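Local atomic coordinates of multi-copper Oxidase CueO (Ochrobactrum, PDB entry 6EVG), a protein that probably couples one-electron oxidation of phenolic substrates, including lignin model compounds, to reduction of dioxygen as a laccase-like multicopper oxidase. Residues A[435-440]-A[461-466]; A[440-445]-A[476-481]; A[485-490]-A[501-506]. All blocks are in the same frame, centred on the assembly; numbering follows the deposited sequence.

Overall arrangement
All three contacts lie in the C-terminal cupredoxin-like part of the chain. Contacts 1 and 3, with centres about 11 Å apart, share one sheet, in which strands 434-438 and 486-490 are neighbours; His439 NE2 and His489 NE2 join them at 2.8 Å, a probable hydrogen bond. Contacts 1 and 2 share Gly440, the last residue of segment 435-440 and the first of segment 440-445; the centre of contact 2 lies about 11 Å from that of contact 1 and about 10 Å from that of contact 3. Phe443 packs on Asp462 to Ala464, and Ala480 meets Phe486 and Thr506. Copper bound by Cys490 lies about 5 Å from the nearest side-chain atom of Pro435.

Contact 1: residues A[435-440]-A[461-466]; sequences PFHIHG and KDTALI. With EDO (1,2-ethanediol), chain D; EDO (1,2-ethanediol), chain C.
His437 reaches across to the carbonyl of Asp462, and its ND1 ties strand 435-438 to the residue just before strand 463-466, beside the backbone bonds of the ladder. With CG anti to the backbone N (chi1 172°), the imidazole swings toward the turn before strand 463-466. CB lies 3.8 Å from Thr463 OG1, and CG passes the same hydroxyl slightly closer. ND1, the nearest ring atom, donates to Asp462 O at 2.8 Å; the acceptor lies near the ring plane, the nitrogen well above the carbonyl plane. CE1 runs beside Asp462 OD1 at 3.7 Å, the ring and carboxylate planes being 71° apart. NE2 is hydrogen-bonded to His91, while His93 stacks on the ring.

The same Asp462 O takes a second, longer bond from Ile438 N (3.3 Å), so two donors grip it. Phe436 and Ala464 form an antiparallel hydrogen-bonded pair (Phe436 N to Ala464 O 2.8 Å). Phe436 CB meets Ile466 CG1 at 4.0 Å, and Leu465 CD1 lies against the Pro435 ring. Thr463 OG1 donates to Asp462 OD1, and OD2 of the same carboxylate forms a salt bridge with Arg269. Two 1,2-ethanediol molecules, probably from the crystallisation liquor, bind here: one at Leu465 N and O, the other by its O1 to His439 ND1 (2.8 Å).

The His-X-His pattern of His437 and His439 is consistent with the trinuclear copper ligands of multicopper oxidases, though neither binds copper here. The bond from ND1 to Asp462 O helps fix the rotation of the His437 ring, which leaves NE2 pointing at His91.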
ATOM      1  N   PRO A 435      -1.651   8.534   6.984  1.00  8.63           N
ATOM      2  CA  PRO A 435      -0.558   7.863   6.220  1.00  8.65           C
ATOM      3  C   PRO A 435      -0.074   8.755   5.072  1.00  8.70           C
ATOM      4  O   PRO A 435      -0.755   9.024   4.138  1.00 12.09           O
ATOM      5  CB  PRO A 435      -1.260   6.610   5.739  1.00  9.07           C
ATOM      6  CG  PRO A 435      -2.704   6.996   5.577  1.00 10.05           C
ATOM      7  CD  PRO A 435      -2.976   8.021   6.679  1.00  9.28           C
ATOM      8  N   PHE A 436       1.176   9.156   5.147  1.00  8.31           N
ATOM      9  CA  PHE A 436       1.845   9.910   4.097  1.00  8.46           C
ATOM     10  C   PHE A 436       2.330   8.978   2.999  1.00  8.27           C
ATOM     11  O   PHE A 436       3.019   8.016   3.305  1.00  9.40           O
ATOM     12  CB  PHE A 436       3.055  10.608   4.713  1.00  9.44           C
ATOM     13  CG  PHE A 436       3.937  11.321   3.734  1.00  9.37           C
ATOM     14  CD1 PHE A 436       3.584  12.580   3.268  1.00 10.19           C
ATOM     15  CD2 PHE A 436       5.125  10.799   3.297  1.00  9.87           C
ATOM     16  CE1 PHE A 436       4.434  13.246   2.393  1.00 10.57           C
ATOM     17  CE2 PHE A 436       5.951  11.440   2.439  1.00 10.02           C
ATOM     18  CZ  PHE A 436       5.580  12.695   1.947  1.00 10.12           C
ATOM     19  N   HIS A 437       2.082   9.326   1.727  1.00  8.37           N
ATOM     20  CA  HIS A 437       2.692   8.613   0.608  1.00  7.60           C
ATOM     21  C   HIS A 437       3.229   9.620  -0.390  1.00  7.70           C
ATOM     22  O   HIS A 437       2.563  10.611  -0.714  1.00  8.93           O
ATOM     23  CB  HIS A 437       1.672   7.657  -0.088  1.00  7.91           C
ATOM     24  CG  HIS A 437       2.166   7.014  -1.364  1.00  8.01           C
ATOM     25  ND1 HIS A 437       3.388   6.343  -1.427  1.00  8.59           N
ATOM     26  CD2 HIS A 437       1.611   6.896  -2.596  1.00  8.11           C
ATOM     27  CE1 HIS A 437       3.545   5.886  -2.684  1.00  8.69           C
ATOM     28  NE2 HIS A 437       2.483   6.188  -3.392  1.00  8.42           N
ATOM     29  N   ILE A 438       4.462   9.370  -0.839  1.00  7.41           N
ATOM     30  CA  ILE A 438       5.067  10.148  -1.930  1.00  7.90           C
ATOM     31  C   ILE A 438       5.278   9.242  -3.132  1.00  8.20           C
ATOM     32  O   ILE A 438       5.812   8.137  -3.018  1.00  9.58           O
ATOM     33  CB  ILE A 438       6.350  10.852  -1.459  1.00  8.51           C
ATOM     34  CG1 ILE A 438       6.864  11.800  -2.556  1.00  8.85           C
ATOM     35  CG2 ILE A 438       7.432   9.913  -0.990  1.00 10.12           C
ATOM     36  CD1 ILE A 438       7.820  12.884  -2.033  1.00 10.43           C
ATOM     37  N   HIS A 439       4.846   9.718  -4.293  1.00  8.76           N
ATOM     38  CA  HIS A 439       5.109   9.073  -5.574  1.00  8.43           C
ATOM     39  C   HIS A 439       6.479   9.511  -6.111  1.00  8.48           C
ATOM     40  O   HIS A 439       6.800  10.693  -6.029  1.00 10.10           O
ATOM     41  CB  HIS A 439       4.076   9.433  -6.629  1.00  8.82           C
ATOM     42  CG  HIS A 439       2.659   9.179  -6.277  1.00  8.65           C
ATOM     43  ND1 HIS A 439       1.727   8.922  -7.260  1.00  9.68           N
ATOM     44  CD2 HIS A 439       1.985   9.106  -5.112  1.00  9.38           C
ATOM     45  CE1 HIS A 439       0.549   8.748  -6.694  1.00  9.82           C
ATOM     46  NE2 HIS A 439       0.680   8.849  -5.382  1.00  9.42           N
ATOM     47  N   GLY A 440       7.218   8.578  -6.702  1.00  8.75           N
ATOM     48  CA  GLY A 440       8.420   8.998  -7.418  1.00  9.45           C
ATOM     49  C   GLY A 440       9.629   9.364  -6.605  1.00  8.88           C
ATOM     50  O   GLY A 440      10.593   9.889  -7.134  1.00 10.60           O
ATOM     51  N   LYS A 461      11.337   3.488   2.642  1.00  7.47           N
ATOM     52  CA  LYS A 461       9.880   3.467   2.653  1.00  7.36           C
ATOM     53  C   LYS A 461       9.343   4.476   1.638  1.00  7.45           C
ATOM     54  O   LYS A 461      10.039   5.380   1.159  1.00  8.48           O
ATOM     55  CB  LYS A 461       9.344   3.725   4.074  1.00 10.35           C
ATOM     56  CG  LYS A 461       9.480   2.409   4.929  1.00 12.65           C
ATOM     57  CD  LYS A 461       8.917   2.446   6.300  1.00 11.88           C
ATOM     58  CE  LYS A 461       7.463   2.731   6.338  1.00  9.95           C
ATOM     59  NZ  LYS A 461       6.538   1.804   5.599  1.00  8.73           N
ATOM     60  N   ASP A 462       8.070   4.261   1.280  1.00  7.17           N
ATOM     61  CA  ASP A 462       7.332   5.227   0.473  1.00  7.26           C
ATOM     62  C   ASP A 462       6.024   5.639   1.102  1.00  7.40           C
ATOM     63  O   ASP A 462       5.392   6.574   0.565  1.00  7.93           O
ATOM     64  CB  ASP A 462       7.137   4.737  -1.004  1.00  7.92           C
ATOM     65  CG  ASP A 462       6.357   3.437  -1.120  1.00  7.41           C
ATOM     66  OD1 ASP A 462       5.218   3.373  -0.577  1.00  8.44           O
ATOM     67  OD2 ASP A 462       6.863   2.483  -1.768  1.00  8.39           O
ATOM     68  N   THR A 463       5.565   4.996   2.183  1.00  7.25           N
ATOM     69  CA  THR A 463       4.317   5.292   2.828  1.00  7.70           C
ATOM     70  C   THR A 463       4.613   5.167   4.348  1.00  8.31           C
ATOM     71  O   THR A 463       5.276   4.217   4.736  1.00  9.09           O
ATOM     72  CB  THR A 463       3.193   4.339   2.408  1.00  8.14           C
ATOM     73  OG1 THR A 463       3.122   4.343   0.955  1.00  8.63           O
ATOM     74  CG2 THR A 463       1.881   4.715   2.967  1.00  8.71           C
ATOM     75  N   ALA A 464       4.126   6.098   5.164  1.00  8.10           N
ATOM     76  CA  ALA A 464       4.376   6.048   6.621  1.00  8.96           C
ATOM     77  C   ALA A 464       3.247   6.653   7.381  1.00  8.74           C
ATOM     78  O   ALA A 464       2.738   7.711   6.981  1.00  9.12           O
ATOM     79  CB  ALA A 464       5.642   6.747   6.976  1.00 10.69           C
ATOM     80  N   LEU A 465       2.879   6.054   8.506  1.00  8.58           N
ATOM     81  CA  LEU A 465       1.828   6.594   9.341  1.00  8.92           C
ATOM     82  C   LEU A 465       2.409   7.698  10.239  1.00  9.22           C
ATOM     83  O   LEU A 465       3.308   7.454  11.040  1.00 10.38           O
ATOM     84  CB  LEU A 465       1.180   5.499  10.201  1.00  9.26           C
ATOM     85  CG  LEU A 465      -0.063   5.903  10.975  1.00 10.20           C
ATOM     86  CD1 LEU A 465      -1.202   6.452  10.109  1.00 10.54           C
ATOM     87  CD2 LEU A 465      -0.541   4.753  11.851  1.00 12.26           C
ATOM     88  N   ILE A 466       1.865   8.904  10.094  1.00  9.43           N
ATOM     89  CA  ILE A 466       2.259  10.106  10.862  1.00 10.04           C
ATOM     90  C   ILE A 466       1.245  10.270  11.944  1.00  9.81           C
ATOM     91  O   ILE A 466       0.054  10.342  11.732  1.00 11.04           O
ATOM     92  CB  ILE A 466       2.363  11.323   9.966  1.00 10.62           C
ATOM     93  CG1 ILE A 466       3.074  11.033   8.645  1.00 10.56           C
ATOM     94  CG2 ILE A 466       3.021  12.469  10.737  1.00 11.23           C
ATOM     95  CD1 ILE A 466       4.439  10.455   8.726  1.00 11.16           C
TER
HETATM   96  C1  EDO D 603       5.721   3.777  10.135  1.00 11.33           C
HETATM   97  O1  EDO D 603       4.762   3.982   9.100  1.00 10.57           O
HETATM   98  C2  EDO D 603       5.777   4.998  11.021  1.00 11.12           C
HETATM   99  O2  EDO D 603       4.560   5.214  11.754  1.00 12.59           O
HETATM  100  C1  EDO C 602       2.321   9.718 -10.867  1.00 14.16           C
HETATM  101  O1  EDO C 602       2.955   9.106  -9.738  1.00 13.52           O
HETATM  102  C2  EDO C 602       1.010  10.350 -10.629  1.00 15.15           C
HETATM  103  O2  EDO C 602       0.139   9.482  -9.885  1.00 14.81           O

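Contact 2: residues A[440-445]-A[476-481]; sequences GASFRI and FDREAV
Arg478 sets its CG anti to its own carbonyl carbon (chi1 -77°) and bends at chi3 (-91°), which lays the guanidinium flat over the Gly440-Ala441 peptide. Asp477 places CG between its backbone N and carbonyl carbon (chi1 60°), turning the carboxylate to meet the guanidinium. Gly440 C lies 3.5 Å above the guanidinium plane, over its centre, and Ala441 N sits at the same height nearer the rim. NH2 works at the edge: it donates to Ser442 OG at 3.0 Å, in a bent bond, and to Asp477 OD1 at 2.9 Å, through the syn lone pair. The latter pair is a salt bridge, and NE adds only weak bonds to the carboxylate.

Two waters extend the grip. Water 1 donates to Gly440 O and Arg478 O, joining the two backbones; water 2 donates to Ala441 O and accepts from Arg478 NH1 at 3.1 Å. Ala441 CB approaches the Phe476 ring obliquely, 4.1 Å from CD1, while Phe476 also packs edge-to-face on Phe504. Phe96 makes a cation-pi contact with Arg478.

The contact joins the turn entering strand 442-448 to the loop that follows strand 469-475. Because the carboxylate and serine hydroxyl both lie in the guanidinium plane, they fix its rotation, and Asp477 probably balances much of the arginine's charge beside the buried backbone.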
ATOM      1  N   GLY A 440       7.218   8.578  -6.702  1.00  8.75           N
ATOM      2  CA  GLY A 440       8.420   8.998  -7.418  1.00  9.45           C
ATOM      3  C   GLY A 440       9.629   9.364  -6.605  1.00  8.88           C
ATOM      4  O   GLY A 440      10.593   9.889  -7.134  1.00 10.60           O
ATOM      5  N   ALA A 441       9.605   9.039  -5.306  1.00  8.99           N
ATOM      6  CA  ALA A 441      10.697   9.289  -4.406  1.00  9.08           C
ATOM      7  C   ALA A 441      10.640   8.229  -3.288  1.00  8.78           C
ATOM      8  O   ALA A 441       9.638   7.495  -3.174  1.00 10.40           O
ATOM      9  CB  ALA A 441      10.632  10.674  -3.841  1.00 10.02           C
ATOM     10  N   SER A 442      11.708   8.149  -2.545  1.00  9.12           N
ATOM     11  CA  SER A 442      11.811   7.220  -1.434  1.00  9.42           C
ATOM     12  C   SER A 442      12.303   7.975  -0.215  1.00  8.89           C
ATOM     13  O   SER A 442      12.952   9.007  -0.358  1.00  9.77           O
ATOM     14  CB  SER A 442      12.713   6.046  -1.760  1.00 11.21           C
ATOM     15  OG  SER A 442      12.229   5.306  -2.857  1.00 13.30           O
ATOM     16  N   PHE A 443      12.039   7.459   0.997  1.00  7.95           N
ATOM     17  CA  PHE A 443      12.505   8.151   2.173  1.00  8.34           C
ATOM     18  C   PHE A 443      12.931   7.192   3.279  1.00  8.47           C
ATOM     19  O   PHE A 443      12.593   5.989   3.283  1.00  9.05           O
ATOM     20  CB  PHE A 443      11.472   9.156   2.704  1.00  8.92           C
ATOM     21  CG  PHE A 443      10.168   8.575   3.118  1.00  8.66           C
ATOM     22  CD1 PHE A 443       9.965   8.020   4.374  1.00  9.08           C
ATOM     23  CD2 PHE A 443       9.069   8.561   2.244  1.00  8.50           C
ATOM     24  CE1 PHE A 443       8.732   7.540   4.779  1.00  9.59           C
ATOM     25  CE2 PHE A 443       7.818   8.094   2.621  1.00  8.78           C
ATOM     26  CZ  PHE A 443       7.672   7.553   3.880  1.00  8.85           C
ATOM     27  N   ARG A 444      13.705   7.761   4.186  1.00  8.89           N
ATOM     28  CA  ARG A 444      14.078   7.130   5.451  1.00  9.45           C
ATOM     29  C   ARG A 444      13.430   7.889   6.577  1.00  9.74           C
ATOM     30  O   ARG A 444      13.549   9.126   6.627  1.00 10.93           O
ATOM     31  CB  ARG A 444      15.602   7.119   5.664  1.00 10.20           C
ATOM     32  CG  ARG A 444      16.421   6.537   4.548  1.00 10.13           C
ATOM     33  CD  ARG A 444      16.239   5.040   4.344  1.00 10.66           C
ATOM     34  NE  ARG A 444      16.645   4.224   5.492  1.00 10.50           N
ATOM     35  CZ  ARG A 444      17.908   3.966   5.816  1.00 12.11           C
ATOM     36  NH1 ARG A 444      18.936   4.412   5.129  1.00 13.98           N
ATOM     37  NH2 ARG A 444      18.136   3.161   6.878  1.00 12.59           N
ATOM     38  N   ILE A 445      12.768   7.227   7.507  1.00  9.62           N
ATOM     39  CA  ILE A 445      12.209   7.896   8.669  1.00 10.12           C
ATOM     40  C   ILE A 445      13.400   8.208   9.624  1.00 10.13           C
ATOM     41  O   ILE A 445      14.147   7.326  10.030  1.00 11.39           O
ATOM     42  CB  ILE A 445      11.162   7.049   9.373  1.00 10.32           C
ATOM     43  CG1 ILE A 445       9.988   6.764   8.439  1.00  9.58           C
ATOM     44  CG2 ILE A 445      10.732   7.706  10.668  1.00 10.66           C
ATOM     45  CD1 ILE A 445       8.983   5.779   8.957  1.00 10.70           C
ATOM     46  N   PHE A 476      15.068  12.295  -4.048  1.00  9.72           N
ATOM     47  CA  PHE A 476      14.285  12.585  -5.264  1.00 10.68           C
ATOM     48  C   PHE A 476      14.969  11.980  -6.466  1.00 11.55           C
ATOM     49  O   PHE A 476      15.526  12.684  -7.319  1.00 14.14           O
ATOM     50  CB  PHE A 476      14.092  14.081  -5.409  1.00 10.79           C
ATOM     51  CG  PHE A 476      13.188  14.636  -4.371  1.00 11.12           C
ATOM     52  CD1 PHE A 476      11.806  14.576  -4.528  1.00 10.91           C
ATOM     53  CD2 PHE A 476      13.702  15.185  -3.197  1.00 11.15           C
ATOM     54  CE1 PHE A 476      10.987  15.077  -3.563  1.00 12.72           C
ATOM     55  CE2 PHE A 476      12.847  15.669  -2.257  1.00 13.13           C
ATOM     56  CZ  PHE A 476      11.499  15.613  -2.400  1.00 13.04           C
ATOM     57  N   ASP A 477      14.974  10.646  -6.545  1.00 12.05           N
ATOM     58  CA  ASP A 477      15.799   9.968  -7.541  1.00 13.96           C
ATOM     59  C   ASP A 477      15.151   9.746  -8.897  1.00 14.28           C
ATOM     60  O   ASP A 477      15.812   9.266  -9.823  1.00 20.22           O
ATOM     61  CB  ASP A 477      16.333   8.632  -7.006  1.00 15.32           C
ATOM     62  CG  ASP A 477      15.195   7.668  -6.634  1.00 18.02           C
ATOM     63  OD1 ASP A 477      14.238   7.919  -5.813  1.00 17.40           O
ATOM     64  OD2 ASP A 477      15.198   6.567  -7.218  1.00 32.44           O
ATOM     65  N   ARG A 478      13.875  10.089  -9.063  1.00 11.69           N
ATOM     66  CA  ARG A 478      13.172   9.885 -10.332  1.00 10.75           C
ATOM     67  C   ARG A 478      12.660  11.220 -10.908  1.00 11.03           C
ATOM     68  O   ARG A 478      12.255  12.112 -10.172  1.00 12.75           O
ATOM     69  CB  ARG A 478      12.017   8.926 -10.135  1.00 10.97           C
ATOM     70  CG  ARG A 478      12.512   7.478 -10.044  1.00 11.99           C
ATOM     71  CD  ARG A 478      11.549   6.699  -9.239  1.00 17.57           C
ATOM     72  NE  ARG A 478      11.899   6.714  -7.848  1.00 19.07           N
ATOM     73  CZ  ARG A 478      11.232   6.181  -6.801  1.00 13.19           C
ATOM     74  NH1 ARG A 478      10.033   5.649  -6.820  1.00 14.37           N
ATOM     75  NH2 ARG A 478      11.864   6.271  -5.657  1.00 10.81           N
ATOM     76  N   GLU A 479      12.691  11.310 -12.224  1.00 11.61           N
ATOM     77  CA  GLU A 479      12.331  12.566 -12.896  1.00 12.05           C
ATOM     78  C   GLU A 479      10.842  12.740 -13.059  1.00 11.42           C
ATOM     79  O   GLU A 479      10.124  11.810 -13.501  1.00 11.68           O
ATOM     80  CB  GLU A 479      12.973  12.630 -14.260  1.00 13.75           C
ATOM     81  CG  GLU A 479      12.704  13.950 -14.986  1.00 17.16           C
ATOM     82  CD  GLU A 479      13.674  14.145 -16.110  1.00 21.79           C
ATOM     83  OE1 GLU A 479      13.557  13.518 -17.196  1.00 27.46           O
ATOM     84  OE2 GLU A 479      14.610  14.948 -15.934  1.00 27.82           O
ATOM     85  N   ALA A 480      10.378  13.955 -12.716  1.00 11.42           N
ATOM     86  CA  ALA A 480       8.998  14.362 -12.930  1.00 11.68           C
ATOM     87  C   ALA A 480       9.049  15.591 -13.802  1.00 13.64           C
ATOM     88  O   ALA A 480       9.554  16.621 -13.423  1.00 15.18           O
ATOM     89  CB  ALA A 480       8.235  14.676 -11.672  1.00 13.14           C
ATOM     90  N   VAL A 481       8.490  15.434 -14.996  1.00 19.68           N
ATOM     91  CA  VAL A 481       8.326  16.529 -15.953  1.00 20.60           C
ATOM     92  C   VAL A 481       6.992  17.283 -15.655  1.00 18.63           C
ATOM     93  O   VAL A 481       6.036  16.797 -15.058  1.00 19.96           O
ATOM     94  CB  VAL A 481       8.426  16.034 -17.428  1.00 23.30           C
ATOM     95  CG1 VAL A 481       9.807  15.455 -17.710  1.00 27.39           C
ATOM     96  CG2 VAL A 481       7.328  15.009 -17.771  1.00 23.25           C
TER
HETATM   97  O   HOH W   1      12.091  12.159  -7.426  1.00 13.52           O
HETATM   98  O   HOH W   2       9.222   4.698  -4.027  1.00 13.05           O

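Contact 3: residues A[485-490]-A[501-506]; sequences PFMFHC and MAQFVT. With CU (copper (II) ion), chain B.
Phe486 and Phe504 pair across antiparallel strands, as do Phe488 and Ala502, and four backbone hydrogen bonds, one of them weak, serve these amides and carbonyls. Phe504 N gives a nearly straight bond to Phe486 O (2.9 Å, 165°), whereas the return bond from Phe486 N to Phe504 O is weak, bent to 130°. Phe488 N donates to Ala502 O at 3.0 Å, and Ala502 N answers to Phe488 O.

On the phenylalanine side, Phe486 CB sits over the face of the Phe504 ring, 3.6 Å from its centroid, and Ala502 CB does likewise over Phe488. The other face carries Met487 CE against Met501 SD at 3.6 Å, with His489 alongside Met501. Gln503 OE1 brushes Pro485 CG and Met487 CE, but its polar partner is His106, and its NE2 is bonded to the carbonyls of Met410 and Arg412. His489 ND1 donates to Cys490 O at 2.8 Å along a nearly straight line, in its own ring plane, leaving NE2 to bond with His439.

Cys490 SG binds copper at 2.2 Å together with ND1 of His434 and of His495, the cysteine and two histidines of a type 1 site as in cupredoxins. The chain between the two strands includes helix 493-497, whose Glu496 touches His489 and Met501; in the sheet, strand 486-490 lies between 434-438 and 501-506, and 415-417 flanks the latter on its far side.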
ATOM      1  N   PRO A 485       3.451  15.626 -13.289  1.00 10.82           N
ATOM      2  CA  PRO A 485       4.045  15.784 -11.966  1.00 10.11           C
ATOM      3  C   PRO A 485       3.898  14.532 -11.124  1.00  9.82           C
ATOM      4  O   PRO A 485       2.942  13.758 -11.267  1.00 10.77           O
ATOM      5  CB  PRO A 485       3.261  16.936 -11.358  1.00 11.75           C
ATOM      6  CG  PRO A 485       1.978  16.926 -12.081  1.00 16.26           C
ATOM      7  CD  PRO A 485       2.269  16.474 -13.463  1.00 12.60           C
ATOM      8  N   PHE A 486       4.838  14.346 -10.183  1.00  9.61           N
ATOM      9  CA  PHE A 486       4.626  13.361  -9.104  1.00  9.43           C
ATOM     10  C   PHE A 486       3.776  14.004  -8.023  1.00  9.86           C
ATOM     11  O   PHE A 486       3.496  15.218  -8.069  1.00 13.17           O
ATOM     12  CB  PHE A 486       5.977  12.862  -8.589  1.00  9.43           C
ATOM     13  CG  PHE A 486       6.638  11.770  -9.403  1.00  9.38           C
ATOM     14  CD1 PHE A 486       5.960  10.654  -9.814  1.00  9.50           C
ATOM     15  CD2 PHE A 486       8.004  11.849  -9.704  1.00 10.01           C
ATOM     16  CE1 PHE A 486       6.624   9.613 -10.482  1.00 10.21           C
ATOM     17  CE2 PHE A 486       8.644  10.851 -10.400  1.00 11.34           C
ATOM     18  CZ  PHE A 486       7.939   9.710 -10.782  1.00 11.30           C
ATOM     19  N   MET A 487       3.270  13.215  -7.120  1.00 11.74           N
ATOM     20  CA  MET A 487       2.343  13.661  -6.110  1.00 10.46           C
ATOM     21  C   MET A 487       2.770  13.188  -4.747  1.00  9.17           C
ATOM     22  O   MET A 487       3.469  12.188  -4.630  1.00 10.32           O
ATOM     23  CB  MET A 487       0.938  13.187  -6.427  1.00 13.32           C
ATOM     24  CG  MET A 487       0.590  13.702  -7.876  1.00 17.06           C
ATOM     25  SD  MET A 487      -1.018  13.279  -8.416  1.00 19.72           S
ATOM     26  CE  MET A 487      -1.821  14.657  -7.897  1.00 22.04           C
ATOM     27  N   PHE A 488       2.289  13.875  -3.720  1.00  8.94           N
ATOM     28  CA  PHE A 488       2.377  13.420  -2.340  1.00  8.88           C
ATOM     29  C   PHE A 488       1.067  13.715  -1.675  1.00  8.61           C
ATOM     30  O   PHE A 488       0.425  14.737  -1.969  1.00  9.63           O
ATOM     31  CB  PHE A 488       3.612  13.968  -1.628  1.00  9.96           C
ATOM     32  CG  PHE A 488       3.687  15.471  -1.510  1.00  9.83           C
ATOM     33  CD1 PHE A 488       4.187  16.219  -2.547  1.00 11.19           C
ATOM     34  CD2 PHE A 488       3.377  16.164  -0.336  1.00 10.83           C
ATOM     35  CE1 PHE A 488       4.369  17.624  -2.435  1.00 11.98           C
ATOM     36  CE2 PHE A 488       3.537  17.544  -0.228  1.00 10.81           C
ATOM     37  CZ  PHE A 488       4.042  18.269  -1.284  1.00 11.49           C
ATOM     38  N   HIS A 489       0.646  12.858  -0.734  1.00  8.07           N
ATOM     39  CA  HIS A 489      -0.712  12.950  -0.245  1.00  8.05           C
ATOM     40  C   HIS A 489      -0.901  12.082   0.988  1.00  8.33           C
ATOM     41  O   HIS A 489      -0.097  11.219   1.284  1.00  9.72           O
ATOM     42  CB  HIS A 489      -1.733  12.558  -1.357  1.00  8.87           C
ATOM     43  CG  HIS A 489      -1.511  11.201  -1.950  1.00  9.48           C
ATOM     44  ND1 HIS A 489      -2.155  10.084  -1.477  1.00  9.96           N
ATOM     45  CD2 HIS A 489      -0.750  10.778  -2.980  1.00 10.67           C
ATOM     46  CE1 HIS A 489      -1.780   9.036  -2.212  1.00 10.40           C
ATOM     47  NE2 HIS A 489      -0.891   9.421  -3.103  1.00 10.70           N
ATOM     48  N   CYS A 490      -2.072  12.267   1.595  1.00  8.66           N
ATOM     49  CA  CYS A 490      -2.586  11.325   2.579  1.00  8.88           C
ATOM     50  C   CYS A 490      -3.147  10.137   1.824  1.00  8.63           C
ATOM     51  O   CYS A 490      -3.815  10.284   0.802  1.00  9.78           O
ATOM     52  CB  CYS A 490      -3.634  11.969   3.442  1.00 10.32           C
ATOM     53  SG  CYS A 490      -4.261  10.834   4.696  1.00 10.19           S
ATOM     54  N   MET A 501      -3.627  16.543  -0.892  1.00  8.82           N
ATOM     55  CA  MET A 501      -2.713  16.115  -1.929  1.00  8.87           C
ATOM     56  C   MET A 501      -2.041  17.310  -2.538  1.00  8.63           C
ATOM     57  O   MET A 501      -2.588  18.416  -2.552  1.00  9.56           O
ATOM     58  CB  MET A 501      -3.503  15.300  -3.011  1.00  9.98           C
ATOM     59  CG  MET A 501      -2.653  14.772  -4.139  1.00  9.61           C
ATOM     60  SD  MET A 501      -3.306  13.264  -4.916  1.00 10.93           S
ATOM     61  CE  MET A 501      -4.808  13.889  -5.628  1.00 14.78           C
ATOM     62  N   ALA A 502      -0.835  17.085  -3.048  1.00  8.98           N
ATOM     63  CA  ALA A 502       0.009  18.129  -3.636  1.00  9.16           C
ATOM     64  C   ALA A 502       0.892  17.488  -4.690  1.00  8.98           C
ATOM     65  O   ALA A 502       0.961  16.265  -4.832  1.00  9.47           O
ATOM     66  CB  ALA A 502       0.851  18.774  -2.523  1.00 10.26           C
ATOM     67  N   GLN A 503       1.560  18.331  -5.478  1.00  9.92           N
ATOM     68  CA  GLN A 503       2.311  17.902  -6.651  1.00 10.96           C
ATOM     69  C   GLN A 503       3.722  18.458  -6.669  1.00  9.74           C
ATOM     70  O   GLN A 503       3.957  19.605  -6.201  1.00 10.71           O
ATOM     71  CB  GLN A 503       1.594  18.514  -7.974  1.00 14.14           C
ATOM     72  CG  GLN A 503       0.199  18.131  -8.070  1.00 15.06           C
ATOM     73  CD  GLN A 503      -0.343  18.334  -9.428  1.00 13.54           C
ATOM     74  OE1 GLN A 503      -0.796  17.354  -9.997  1.00 17.20           O
ATOM     75  NE2 GLN A 503      -0.462  19.611  -9.893  1.00 13.33           N
ATOM     76  N   PHE A 504       4.665  17.693  -7.204  1.00  9.66           N
ATOM     77  CA  PHE A 504       6.039  18.138  -7.374  1.00  9.85           C
ATOM     78  C   PHE A 504       6.566  17.846  -8.744  1.00  9.49           C
ATOM     79  O   PHE A 504       6.128  16.896  -9.428  1.00 10.27           O
ATOM     80  CB  PHE A 504       6.995  17.660  -6.280  1.00 10.78           C
ATOM     81  CG  PHE A 504       7.446  16.193  -6.362  1.00 10.43           C
ATOM     82  CD1 PHE A 504       8.625  15.868  -7.018  1.00 11.27           C
ATOM     83  CD2 PHE A 504       6.787  15.185  -5.695  1.00 11.08           C
ATOM     84  CE1 PHE A 504       9.104  14.556  -7.027  1.00 11.12           C
ATOM     85  CE2 PHE A 504       7.278  13.921  -5.664  1.00 11.27           C
ATOM     86  CZ  PHE A 504       8.423  13.578  -6.336  1.00 10.90           C
ATOM     87  N   VAL A 505       7.530  18.657  -9.152  1.00 10.59           N
ATOM     88  CA  VAL A 505       8.347  18.398 -10.308  1.00 11.16           C
ATOM     89  C   VAL A 505       9.822  18.372  -9.871  1.00 11.39           C
ATOM     90  O   VAL A 505      10.150  18.910  -8.790  1.00 12.32           O
ATOM     91  CB  VAL A 505       8.156  19.423 -11.440  1.00 12.22           C
ATOM     92  CG1 VAL A 505       6.753  19.360 -11.951  1.00 13.08           C
ATOM     93  CG2 VAL A 505       8.555  20.828 -11.054  1.00 13.92           C
ATOM     94  N   THR A 506      10.665  17.781 -10.697  1.00 11.45           N
ATOM     95  CA  THR A 506      12.127  17.845 -10.474  1.00 12.09           C
ATOM     96  C   THR A 506      12.707  18.901 -11.346  1.00 13.19           C
ATOM     97  O   THR A 506      12.257  19.112 -12.473  1.00 15.71           O
ATOM     98  CB  THR A 506      12.780  16.463 -10.604  1.00 12.44           C
ATOM     99  OG1 THR A 506      12.490  15.868 -11.873  1.00 13.56           O
ATOM    100  CG2 THR A 506      12.294  15.532  -9.507  1.00 13.24           C
TER
HETATM  101 CU    CU B 601      -5.554  11.924   6.032  1.00 12.62          CU